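Local coordinates for ethylbenzene dehydrogenase alpha-subunit (Aromatoleum aromaticum, PDB 2IVF), which belongs to the molybdopterin oxidoreductase family and binds a molybdenum atom, MGD, MD1 and an iron/sulfur cluster, at residues A[381-386]-A[400-405]; A[331-336]-A[356-361]; A[200-205]-A[725-730]; A[684-689]-A[734-739]. One frame throughout, in Å; residues are numbered along the deposited sequence.

Contact 1. Residues A[381-386]-A[400-405]; sequences ALEGTF and TVFEGL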
# COMPACT_ATOMS: atom_id res chain seq x y z
N ALA A 381 -2.80 46.12 20.17
CA ALA A 381 -1.35 46.24 19.97
C ALA A 381 -0.76 44.87 19.70
O ALA A 381 -1.26 43.86 20.22
CB ALA A 381 -0.67 46.85 21.22
N LEU A 382 0.28 44.83 18.87
CA LEU A 382 1.12 43.64 18.73
C LEU A 382 2.51 44.01 19.21
O LEU A 382 2.99 43.49 20.23
CB LEU A 382 1.16 43.16 17.29
CG LEU A 382 -0.06 42.34 16.85
CD1 LEU A 382 0.16 41.84 15.46
CD2 LEU A 382 -0.35 41.16 17.80
N GLU A 383 3.15 44.93 18.51
CA GLU A 383 4.49 45.33 18.88
C GLU A 383 4.44 46.20 20.12
O GLU A 383 3.54 47.02 20.29
CB GLU A 383 5.19 46.06 17.72
CG GLU A 383 5.44 45.17 16.45
CD GLU A 383 4.25 45.12 15.50
OE1 GLU A 383 3.17 45.62 15.88
OE2 GLU A 383 4.40 44.57 14.35
N GLY A 384 5.41 46.03 21.01
CA GLY A 384 5.59 46.98 22.10
C GLY A 384 5.78 46.38 23.48
O GLY A 384 5.45 45.23 23.75
N THR A 385 6.31 47.20 24.35
CA THR A 385 6.35 46.85 25.75
C THR A 385 5.66 47.97 26.49
O THR A 385 5.88 49.14 26.20
CB THR A 385 7.79 46.57 26.24
OG1 THR A 385 8.37 45.55 25.40
CG2 THR A 385 7.76 46.06 27.66
N PHE A 386 4.79 47.59 27.41
CA PHE A 386 3.88 48.51 28.04
C PHE A 386 3.95 48.28 29.54
O PHE A 386 4.76 47.48 30.02
CB PHE A 386 2.45 48.26 27.53
CG PHE A 386 2.32 48.26 26.03
CD1 PHE A 386 2.15 49.46 25.33
CD2 PHE A 386 2.35 47.08 25.32
CE1 PHE A 386 2.03 49.47 23.96
CE2 PHE A 386 2.23 47.08 23.94
CZ PHE A 386 2.08 48.28 23.25
N THR A 400 3.01 41.78 24.68
CA THR A 400 2.19 40.81 24.00
C THR A 400 3.00 39.54 23.78
O THR A 400 4.23 39.58 23.75
CB THR A 400 1.74 41.35 22.62
OG1 THR A 400 2.88 41.56 21.79
CG2 THR A 400 0.96 42.65 22.77
N VAL A 401 2.30 38.42 23.62
CA VAL A 401 2.93 37.21 23.23
C VAL A 401 3.75 37.46 21.98
O VAL A 401 4.89 37.01 21.88
CB VAL A 401 1.92 36.10 22.94
CG1 VAL A 401 2.62 34.91 22.26
CG2 VAL A 401 1.21 35.69 24.26
N PHE A 402 3.15 38.18 21.03
CA PHE A 402 3.83 38.56 19.78
C PHE A 402 5.20 39.20 19.99
O PHE A 402 6.16 38.89 19.26
CB PHE A 402 2.95 39.52 18.97
CG PHE A 402 3.48 39.81 17.59
CD1 PHE A 402 3.17 38.97 16.54
CD2 PHE A 402 4.29 40.92 17.36
CE1 PHE A 402 3.63 39.23 15.25
CE2 PHE A 402 4.76 41.18 16.07
CZ PHE A 402 4.42 40.34 15.03
N GLU A 403 5.27 40.12 20.95
CA GLU A 403 6.53 40.81 21.27
C GLU A 403 7.55 39.83 21.84
O GLU A 403 8.74 39.90 21.49
CB GLU A 403 6.28 41.98 22.23
CG GLU A 403 7.54 42.78 22.56
CD GLU A 403 8.08 43.66 21.43
OE1 GLU A 403 7.40 43.92 20.42
OE2 GLU A 403 9.24 44.12 21.59
N GLY A 404 7.10 38.87 22.66
CA GLY A 404 7.97 37.79 23.10
C GLY A 404 8.42 36.95 21.92
O GLY A 404 9.59 36.58 21.78
N LEU A 405 7.49 36.62 21.06
CA LEU A 405 7.82 35.85 19.89
C LEU A 405 8.84 36.52 18.99
O LEU A 405 9.69 35.83 18.40
CB LEU A 405 6.56 35.57 19.12
CG LEU A 405 6.69 34.63 17.94
CD1 LEU A 405 7.16 33.22 18.35
CD2 LEU A 405 5.30 34.58 17.27
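Leu382 and Phe402 are the two residues with the most surface buried by the contact, and they meet through a face of the phenylalanine ring. CD1 of Leu382 sits almost on the ring normal, 4.3 Å from the centroid, a CH-pi contact. CB of Leu382 lies 3.8 Å from CD2 of Phe402, while Leu382 CD2 leans on the CB of Phe402. The ring reaches across the gap because its CG stands opposite the backbone N (chi1 -172°). Leu382 also packs against helix 322-328.

Thr400 supplies the polar half. Its OG1, placed between the backbone N and the carbonyl carbon, accepts from Glu403 N at 2.9 Å, which makes Thr400 a classical N-cap of helix 401-408. The same hydroxyl points to Leu382 O; the modelled 2.5 Å between OG1 and that oxygen is unusually short, so the exact length of this link to the loop is doubtful. CG2 of Thr400 rests against Ala381 O at 3.6 Å.

Glu403 makes the second tie, to Gly384. Gly384 N donates to Glu403 OE1 at 3.0 Å, a straight bond (167°) that meets the oxygen from above the carboxylate plane; Arg406 forms a salt bridge with the same oxygen. Strand 395-400 of an antiparallel hairpin here runs straight into a helix, and the loop leading into partner strand 385-389 folds back onto the capped end.

Contact 2. Residues A[331-336]-A[356-361]; sequences LPLLVR and FYFFDE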
# COMPACT_ATOMS: atom_id res chain seq x y z
N LEU A 331 -1.59 36.02 20.21
CA LEU A 331 -0.45 36.88 19.93
C LEU A 331 -0.59 38.31 20.48
O LEU A 331 0.39 38.90 20.91
CB LEU A 331 -0.08 36.89 18.42
CG LEU A 331 0.36 35.57 17.76
CD1 LEU A 331 1.14 35.92 16.48
CD2 LEU A 331 1.14 34.67 18.64
N PRO A 332 -1.80 38.91 20.45
CA PRO A 332 -1.92 40.22 21.12
C PRO A 332 -2.21 40.20 22.62
O PRO A 332 -2.36 41.27 23.20
CB PRO A 332 -3.11 40.85 20.39
CG PRO A 332 -3.96 39.70 20.08
CD PRO A 332 -3.03 38.57 19.71
N LEU A 333 -2.30 39.04 23.27
CA LEU A 333 -2.64 39.05 24.69
C LEU A 333 -1.39 39.38 25.48
O LEU A 333 -0.28 38.99 25.10
CB LEU A 333 -3.22 37.72 25.16
CG LEU A 333 -4.60 37.36 24.59
CD1 LEU A 333 -5.05 36.01 25.09
CD2 LEU A 333 -5.67 38.42 24.94
N LEU A 334 -1.60 40.09 26.58
CA LEU A 334 -0.51 40.59 27.39
C LEU A 334 -0.04 39.59 28.43
O LEU A 334 -0.83 38.88 29.07
CB LEU A 334 -0.93 41.86 28.08
CG LEU A 334 -1.23 43.07 27.20
CD1 LEU A 334 -1.81 44.18 28.13
CD2 LEU A 334 0.03 43.56 26.49
N VAL A 335 1.28 39.56 28.57
CA VAL A 335 1.98 38.66 29.44
C VAL A 335 2.82 39.53 30.36
O VAL A 335 3.35 40.56 29.95
CB VAL A 335 2.85 37.67 28.63
CG1 VAL A 335 3.59 36.75 29.56
CG2 VAL A 335 1.99 36.86 27.70
N ARG A 336 2.88 39.13 31.62
CA ARG A 336 3.60 39.82 32.66
C ARG A 336 5.07 39.50 32.51
O ARG A 336 5.44 38.33 32.34
CB ARG A 336 3.10 39.36 34.03
CG ARG A 336 1.65 39.72 34.34
CD ARG A 336 1.18 39.21 35.70
NE ARG A 336 2.07 39.59 36.78
CZ ARG A 336 1.79 39.47 38.08
NH1 ARG A 336 0.62 39.00 38.49
NH2 ARG A 336 2.69 39.81 38.97
N PHE A 356 -8.30 38.00 30.25
CA PHE A 356 -7.01 38.48 29.77
C PHE A 356 -7.13 39.81 29.05
O PHE A 356 -8.25 40.35 28.92
CB PHE A 356 -6.32 37.42 28.95
CG PHE A 356 -6.17 36.12 29.65
CD1 PHE A 356 -5.57 36.04 30.89
CD2 PHE A 356 -6.61 34.95 29.08
CE1 PHE A 356 -5.42 34.84 31.53
CE2 PHE A 356 -6.46 33.75 29.72
CZ PHE A 356 -5.86 33.70 30.94
N TYR A 357 -5.99 40.36 28.62
CA TYR A 357 -5.95 41.71 28.11
C TYR A 357 -5.24 41.90 26.79
O TYR A 357 -4.22 41.26 26.51
CB TYR A 357 -5.27 42.62 29.11
CG TYR A 357 -6.08 42.83 30.37
CD1 TYR A 357 -6.94 43.91 30.48
CD2 TYR A 357 -6.00 41.93 31.42
CE1 TYR A 357 -7.69 44.09 31.57
CE2 TYR A 357 -6.74 42.11 32.53
CZ TYR A 357 -7.58 43.20 32.61
OH TYR A 357 -8.32 43.42 33.74
N PHE A 358 -5.83 42.79 25.99
CA PHE A 358 -5.15 43.44 24.88
C PHE A 358 -4.58 44.77 25.37
O PHE A 358 -4.92 45.25 26.46
CB PHE A 358 -6.13 43.81 23.76
CG PHE A 358 -6.83 42.64 23.12
CD1 PHE A 358 -6.14 41.58 22.63
CD2 PHE A 358 -8.20 42.66 22.96
CE1 PHE A 358 -6.80 40.53 21.99
CE2 PHE A 358 -8.87 41.61 22.33
CZ PHE A 358 -8.16 40.55 21.84
N PHE A 359 -3.71 45.36 24.57
CA PHE A 359 -3.38 46.75 24.79
C PHE A 359 -3.98 47.54 23.65
O PHE A 359 -3.83 47.16 22.48
CB PHE A 359 -1.88 47.00 24.88
CG PHE A 359 -1.55 48.35 25.46
CD1 PHE A 359 -1.44 49.47 24.64
CD2 PHE A 359 -1.42 48.50 26.82
CE1 PHE A 359 -1.17 50.72 25.17
CE2 PHE A 359 -1.16 49.76 27.36
CZ PHE A 359 -1.03 50.87 26.52
N ASP A 360 -4.67 48.63 24.01
CA ASP A 360 -5.22 49.57 23.04
C ASP A 360 -4.33 50.79 23.01
O ASP A 360 -4.33 51.58 23.96
CB ASP A 360 -6.66 49.97 23.40
CG ASP A 360 -7.32 50.80 22.33
OD1 ASP A 360 -6.61 51.26 21.40
OD2 ASP A 360 -8.55 51.01 22.39
N GLU A 361 -3.57 50.93 21.93
CA GLU A 361 -2.56 51.96 21.80
C GLU A 361 -3.22 53.33 21.69
O GLU A 361 -2.79 54.28 22.34
CB GLU A 361 -1.66 51.70 20.59
CG GLU A 361 -0.71 50.50 20.79
CD GLU A 361 -0.16 49.90 19.47
OE1 GLU A 361 -0.94 49.31 18.66
OE2 GLU A 361 1.08 49.97 19.27
O HOH W 1 -2.64 43.82 22.41
O HOH W 2 -3.51 39.30 29.27
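Leu334 reaches over the backbone of the strand 356-360, and its side chain can be followed outward. CB lies 3.7 Å from Tyr357 O. CG stays beside that same oxygen. At the tip the branches part: CD1 packs against CB of Tyr357 at 3.9 Å and comes near Phe358 O, while CD2 approaches CB of Phe359 at 4.3 Å. Its own backbone N donates to Tyr357 O over 2.9 Å, and Leu333 CA sends a CA-H...O contact to that oxygen as well.

Next along, the Phe358 ring packs on Pro332 and Leu333. CE1 of Phe358 is 3.5 Å from Pro332 CG, the two side chains running alongside each other, and CD2 of Leu333 crosses to the same CE1 at 3.8 Å. Two waters bridge further backbone groups: one takes a proton from Phe359 N and gives one to Pro332 O, the other joins Tyr357 N to Leu334 O.

The short strand segments cross at 110°, so this is not ordinary sheet pairing. Strand 334-336 edges the three-stranded antiparallel sheet beside 395-400, whereas 356-360 pairs with 365-369. Val366 packs against both Leu334 and Tyr357, and helix 345-349 lies against Tyr357.

Contact 3. Residues A[200-205]-A[725-730]; sequences WGAGFR and KKFTMD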
# COMPACT_ATOMS: atom_id res chain seq x y z
N TRP A 200 -15.40 -3.64 16.27
CA TRP A 200 -14.91 -2.65 17.26
C TRP A 200 -16.01 -2.40 18.32
O TRP A 200 -15.77 -2.49 19.56
CB TRP A 200 -14.46 -1.33 16.59
CG TRP A 200 -13.75 -0.50 17.59
CD1 TRP A 200 -12.41 -0.49 17.85
CD2 TRP A 200 -14.35 0.33 18.59
NE1 TRP A 200 -12.14 0.36 18.90
CE2 TRP A 200 -13.31 0.87 19.37
CE3 TRP A 200 -15.66 0.74 18.83
CZ2 TRP A 200 -13.54 1.76 20.41
CZ3 TRP A 200 -15.90 1.61 19.94
CH2 TRP A 200 -14.83 2.10 20.69
N GLY A 201 -17.20 -2.09 17.84
CA GLY A 201 -18.38 -2.04 18.69
C GLY A 201 -18.53 -3.23 19.60
O GLY A 201 -18.72 -3.08 20.79
N ALA A 202 -18.43 -4.43 19.05
CA ALA A 202 -18.53 -5.66 19.87
C ALA A 202 -17.51 -5.68 21.02
O ALA A 202 -17.87 -5.87 22.18
CB ALA A 202 -18.34 -6.86 18.98
N GLY A 203 -16.24 -5.44 20.69
CA GLY A 203 -15.15 -5.54 21.67
C GLY A 203 -15.30 -4.49 22.75
O GLY A 203 -15.15 -4.76 23.94
N PHE A 204 -15.65 -3.28 22.32
CA PHE A 204 -15.89 -2.19 23.27
C PHE A 204 -17.10 -2.45 24.16
O PHE A 204 -17.06 -2.25 25.39
CB PHE A 204 -16.04 -0.89 22.51
CG PHE A 204 -16.47 0.27 23.35
CD1 PHE A 204 -15.78 0.60 24.51
CD2 PHE A 204 -17.55 1.04 22.97
CE1 PHE A 204 -16.17 1.67 25.30
CE2 PHE A 204 -17.96 2.12 23.77
CZ PHE A 204 -17.28 2.42 24.94
N ARG A 205 -18.17 -2.94 23.54
CA ARG A 205 -19.40 -3.23 24.25
C ARG A 205 -19.12 -4.31 25.30
O ARG A 205 -19.58 -4.25 26.44
CB ARG A 205 -20.45 -3.67 23.24
CG ARG A 205 -21.84 -3.88 23.81
CD ARG A 205 -22.82 -4.17 22.66
NE ARG A 205 -24.14 -4.31 23.22
CZ ARG A 205 -24.92 -3.30 23.56
NH1 ARG A 205 -24.53 -2.06 23.38
NH2 ARG A 205 -26.09 -3.54 24.09
N LYS A 725 -27.33 -11.29 27.56
CA LYS A 725 -28.57 -10.59 27.21
C LYS A 725 -28.30 -9.10 26.97
O LYS A 725 -28.81 -8.52 26.01
CB LYS A 725 -29.72 -10.85 28.22
CG LYS A 725 -29.89 -9.89 29.41
CD LYS A 725 -31.08 -10.35 30.29
CE LYS A 725 -31.08 -9.69 31.74
NZ LYS A 725 -32.22 -10.11 32.69
N LYS A 726 -27.44 -8.49 27.79
CA LYS A 726 -27.11 -7.09 27.63
C LYS A 726 -26.37 -6.86 26.33
O LYS A 726 -26.75 -5.99 25.57
CB LYS A 726 -26.33 -6.57 28.83
CG LYS A 726 -27.27 -6.30 30.00
CD LYS A 726 -26.57 -6.25 31.31
CE LYS A 726 -25.73 -5.02 31.48
NZ LYS A 726 -26.49 -3.76 31.28
N PHE A 727 -25.35 -7.67 26.07
CA PHE A 727 -24.58 -7.54 24.85
C PHE A 727 -25.46 -7.60 23.62
O PHE A 727 -25.28 -6.82 22.71
CB PHE A 727 -23.51 -8.63 24.77
CG PHE A 727 -22.62 -8.47 23.64
CD1 PHE A 727 -21.55 -7.58 23.70
CD2 PHE A 727 -22.85 -9.16 22.46
CE1 PHE A 727 -20.73 -7.39 22.62
CE2 PHE A 727 -22.02 -8.98 21.37
CZ PHE A 727 -20.96 -8.08 21.45
N THR A 728 -26.36 -8.56 23.56
CA THR A 728 -27.16 -8.77 22.37
C THR A 728 -28.46 -7.94 22.36
O THR A 728 -29.33 -8.13 21.45
CB THR A 728 -27.52 -10.28 22.21
OG1 THR A 728 -28.35 -10.69 23.30
CG2 THR A 728 -26.29 -11.20 22.13
N MET A 729 -28.65 -7.08 23.38
CA MET A 729 -29.93 -6.40 23.58
C MET A 729 -31.06 -7.42 23.55
O MET A 729 -31.99 -7.33 22.74
CB MET A 729 -30.17 -5.32 22.53
CG MET A 729 -29.21 -4.16 22.59
SD MET A 729 -29.58 -2.97 21.30
CE MET A 729 -28.09 -1.99 21.21
N ASP A 730 -30.93 -8.41 24.43
CA ASP A 730 -31.93 -9.47 24.59
C ASP A 730 -32.28 -10.15 23.27
O ASP A 730 -33.45 -10.38 22.95
CB ASP A 730 -33.18 -8.94 25.31
CG ASP A 730 -33.95 -10.02 26.00
OD1 ASP A 730 -33.36 -11.09 26.33
OD2 ASP A 730 -35.16 -9.83 26.18
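Lys726 O, near the end of helix 723-727, is gripped by two donors that reach it from opposite faces of its carbonyl plane: Arg205 NH2 at 2.9 Å and, from within its own turn, Met729 N at 3.1 Å. One residue on, Phe727 O takes the NE of Arg205 at 2.8 Å. Both acceptors lie at the edge of the guanidinium, each about 20° out of its plane, so the two bonds together fix how that group is rotated. The third nitrogen, NH1, is held by Met494 O.

The arginine gets there fully stretched: CG lies anti to the backbone N (chi1 -174°) and the chain stays extended as far as NE. On its way it slants past the Phe727 ring, with CG 3.7 Å from CD1 of that ring. About one turn earlier in helix 197-210, Ala202 meets the same ring, its CB 3.8 Å from Phe727 CZ and its carbonyl O at the ring edge, 3.3 Å from CE1. Beyond the guanidinium, Met729 crosses at about a right angle and brings its CG up to NH2.

Met729 has positive phi, and the bonds Met729 N to Lys726 O and Asp730 N to Lys725 O complete a Schellman motif. A positive group against the carbonyl end of a helix should be electrostatically favourable. This is a helix C-cap whose last carbonyls bind an arginine from a helix more than 500 residues away in sequence.

Contact 4. Residues A[684-689]-A[734-739]; sequences CREEWD and LTNEDC. With MD1 (phosphoric acid 4-(2-amino-4-oxo-3,4,5,6,-tetrahydro-pteridin-6-yl)-2-hydroxy-3,4-dimercapto-but-3-en-yl ester guanylate ester), chain N.
Asn736 N donates to Glu686 OE1 over 2.9 Å in a nearly straight line (167°), arriving from above the carboxylate plane. Asn736 ND2 gives to His659 O, and Trp688 NE1 to Leu733 O. Thr735 and Asp738 form a capping box, Asp738 N giving to Thr735 OG1 at 3.1 Å and Thr735 N to Asp738 OD2, which also takes Leu734 N on its anti lone pair.

Waters bridge what direct bonds do not. One joins Glu686 OE2 to Glu737 N, another accepts from Trp688 N and lies 2.6 Å from Asn736 OD1, a third joins Asp689 OD1 to Leu734 O.

Among sulfur-aromatic and stacking contacts, Cys739 SG sits over the indole of Trp688, 3.4 Å from the centroid of the six-membered ring. The Glu686 carboxylate and Asn736 amide, their side chains running in opposite senses, stack with 28° between their planes.

For the ligand, Glu687 OE2 accepts from MD1 N1 at 2.7 Å and from N2 at 3.0 Å.

Glu686 thus sets a carboxylate at the N terminus of helix 736-749, where a negative charge is probably favoured, while Glu687 OE2, with Lys658 as its salt-bridge partner, suits recognition of the guanine of MD1.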
# COMPACT_ATOMS: atom_id res chain seq x y z
N CYS A 684 -15.05 -19.90 10.56
CA CYS A 684 -14.93 -18.47 10.72
C CYS A 684 -16.24 -17.84 11.16
O CYS A 684 -17.27 -18.08 10.57
CB CYS A 684 -14.47 -17.83 9.42
SG CYS A 684 -12.75 -18.18 9.06
N ARG A 685 -16.19 -17.02 12.20
CA ARG A 685 -17.38 -16.33 12.70
C ARG A 685 -17.22 -14.81 12.60
O ARG A 685 -16.10 -14.30 12.55
CB ARG A 685 -17.60 -16.68 14.16
CG ARG A 685 -18.12 -18.06 14.41
CD ARG A 685 -18.49 -18.23 15.83
NE ARG A 685 -18.82 -19.62 16.12
CZ ARG A 685 -20.03 -20.06 16.43
NH1 ARG A 685 -21.07 -19.24 16.47
NH2 ARG A 685 -20.20 -21.34 16.67
N GLU A 686 -18.34 -14.10 12.54
CA GLU A 686 -18.30 -12.65 12.69
C GLU A 686 -17.90 -12.37 14.11
O GLU A 686 -18.25 -13.11 15.03
CB GLU A 686 -19.66 -12.02 12.41
CG GLU A 686 -20.20 -12.38 11.04
CD GLU A 686 -21.61 -11.98 10.75
OE1 GLU A 686 -22.49 -11.93 11.68
OE2 GLU A 686 -21.85 -11.79 9.52
N GLU A 687 -17.21 -11.26 14.32
CA GLU A 687 -16.65 -10.97 15.64
C GLU A 687 -17.73 -10.72 16.68
O GLU A 687 -17.63 -11.16 17.84
CB GLU A 687 -15.70 -9.75 15.57
CG GLU A 687 -14.37 -9.97 14.81
CD GLU A 687 -14.52 -9.92 13.33
OE1 GLU A 687 -15.60 -9.52 12.86
OE2 GLU A 687 -13.56 -10.25 12.60
N TRP A 688 -18.80 -10.03 16.28
CA TRP A 688 -19.95 -9.82 17.19
C TRP A 688 -20.49 -11.14 17.72
O TRP A 688 -20.74 -11.29 18.92
CB TRP A 688 -21.07 -9.04 16.47
CG TRP A 688 -22.20 -8.70 17.35
CD1 TRP A 688 -23.27 -9.50 17.67
CD2 TRP A 688 -22.40 -7.46 18.02
NE1 TRP A 688 -24.09 -8.84 18.54
CE2 TRP A 688 -23.60 -7.57 18.75
CE3 TRP A 688 -21.70 -6.26 18.07
CZ2 TRP A 688 -24.08 -6.54 19.56
CZ3 TRP A 688 -22.20 -5.22 18.85
CH2 TRP A 688 -23.37 -5.38 19.58
N ASP A 689 -20.68 -12.10 16.81
CA ASP A 689 -21.17 -13.44 17.13
C ASP A 689 -20.18 -14.19 18.04
O ASP A 689 -20.58 -14.74 19.08
CB ASP A 689 -21.41 -14.22 15.84
CG ASP A 689 -21.80 -15.64 16.11
OD1 ASP A 689 -22.68 -15.85 16.96
OD2 ASP A 689 -21.21 -16.51 15.45
N LEU A 734 -27.56 -10.22 17.04
CA LEU A 734 -26.85 -11.50 16.97
C LEU A 734 -25.85 -11.57 15.83
O LEU A 734 -24.91 -12.37 15.87
CB LEU A 734 -27.83 -12.63 16.79
CG LEU A 734 -28.79 -12.81 17.96
CD1 LEU A 734 -29.80 -13.91 17.66
CD2 LEU A 734 -28.02 -13.04 19.23
N THR A 735 -26.06 -10.78 14.78
CA THR A 735 -25.24 -10.88 13.57
C THR A 735 -24.81 -9.51 13.12
O THR A 735 -25.41 -8.51 13.49
CB THR A 735 -26.02 -11.50 12.46
OG1 THR A 735 -27.03 -10.56 12.05
CG2 THR A 735 -26.68 -12.82 12.94
N ASN A 736 -23.75 -9.46 12.34
CA ASN A 736 -23.37 -8.23 11.67
C ASN A 736 -24.51 -7.55 10.95
O ASN A 736 -24.62 -6.35 11.03
CB ASN A 736 -22.21 -8.44 10.69
CG ASN A 736 -20.84 -8.45 11.40
OD1 ASN A 736 -20.74 -8.85 12.57
ND2 ASN A 736 -19.81 -7.94 10.73
N GLU A 737 -25.34 -8.30 10.26
CA GLU A 737 -26.44 -7.66 9.52
C GLU A 737 -27.35 -6.92 10.51
O GLU A 737 -27.79 -5.80 10.24
CB GLU A 737 -27.25 -8.62 8.63
CG GLU A 737 -28.21 -7.80 7.73
CD GLU A 737 -28.79 -8.52 6.52
OE1 GLU A 737 -29.27 -9.65 6.70
OE2 GLU A 737 -28.76 -7.89 5.41
N ASP A 738 -27.62 -7.55 11.66
CA ASP A 738 -28.42 -6.93 12.71
C ASP A 738 -27.80 -5.60 13.13
O ASP A 738 -28.50 -4.59 13.19
CB ASP A 738 -28.46 -7.81 13.94
CG ASP A 738 -29.27 -9.07 13.75
OD1 ASP A 738 -30.15 -9.14 12.86
OD2 ASP A 738 -29.02 -10.00 14.55
N CYS A 739 -26.50 -5.65 13.40
CA CYS A 739 -25.74 -4.50 13.87
C CYS A 739 -25.61 -3.39 12.80
O CYS A 739 -25.64 -2.22 13.14
CB CYS A 739 -24.36 -4.93 14.32
SG CYS A 739 -24.43 -5.91 15.83
PB MD1 N . -2.42 -2.85 14.43
O3B MD1 N . -2.20 -3.51 13.02
O1B MD1 N . -3.83 -2.39 14.48
O2B MD1 N . -1.79 -3.61 15.53
O3A MD1 N . -1.52 -1.55 14.30
C10 MD1 N . -2.03 -0.29 13.79
C11 MD1 N . -0.79 0.58 13.67
O11 MD1 N . -0.14 0.11 12.44
C12 MD1 N . -1.18 2.02 13.48
S12 MD1 N . -2.77 2.47 13.01
C13 MD1 N . -0.27 3.03 13.60
S13 MD1 N . -0.66 4.65 13.34
C14 MD1 N . 1.14 2.79 14.00
N15 MD1 N . 2.18 3.16 13.11
C16 MD1 N . 3.49 2.85 13.36
C15 MD1 N . 4.44 3.35 12.50
O14 MD1 N . 4.13 4.09 11.52
N17 MD1 N . 5.71 2.94 12.75
C17 MD1 N . 6.03 2.14 13.85
N16 MD1 N . 7.30 1.82 14.01
N18 MD1 N . 5.07 1.71 14.69
C20 MD1 N . 3.83 2.06 14.46
N8 MD1 N . 2.87 1.67 15.34
C7 MD1 N . 1.46 1.91 15.18
PA MD1 N . -1.93 -5.03 12.55
O1A MD1 N . -2.39 -5.08 11.13
O2A MD1 N . -0.50 -5.33 12.80
O5' MD1 N . -2.82 -5.95 13.46
C5' MD1 N . -4.23 -5.91 13.22
C4' MD1 N . -4.75 -7.28 13.07
O4' MD1 N . -6.10 -7.08 12.67
C1' MD1 N . -6.41 -8.23 11.89
N9 MD1 N . -7.59 -8.08 11.03
C4 MD1 N . -8.76 -8.64 11.30
N3 MD1 N . -9.12 -9.41 12.35
C2 MD1 N . -10.37 -9.87 12.44
N2 MD1 N . -10.75 -10.63 13.51
N1 MD1 N . -11.24 -9.62 11.40
C6 MD1 N . -10.93 -8.86 10.30
O6 MD1 N . -11.80 -8.63 9.46
C5 MD1 N . -9.63 -8.33 10.24
N7 MD1 N . -8.96 -7.59 9.37
C8 MD1 N . -7.73 -7.44 9.86
C2' MD1 N . -5.18 -8.44 11.02
O2' MD1 N . -5.03 -9.80 10.54
C3' MD1 N . -4.02 -7.97 11.91
O3' MD1 N . -3.24 -9.08 12.42
O HOH W 3 -24.40 -10.83 9.08
O HOH W 4 -18.55 -8.30 13.81
O HOH W 5 -24.64 -14.21 17.81

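The four contacts form two clusters far apart in the fold, about 52 to 60 Å between centres. Contacts 1 and 2, with centres 8 Å apart, share the antiparallel sheet 334-336, 395-400, 385-389 and are probably hydrogen-bonded to each other, Phe402 N to Leu331 O and Ala381 N to Phe359 O; contact 2 closes before contact 1 opens. Contacts 3 and 4 lie 11 Å apart, joined through Trp688, which packs on Ala202, Arg205 and Phe727, and their segments alternate along the chain. Contact 4 meets MD1; contact 3 lies about 10 Å from it at Ala202. Contact 3 spans 520 residues, and contacts 1 and 2 both fall within that span as a local unit.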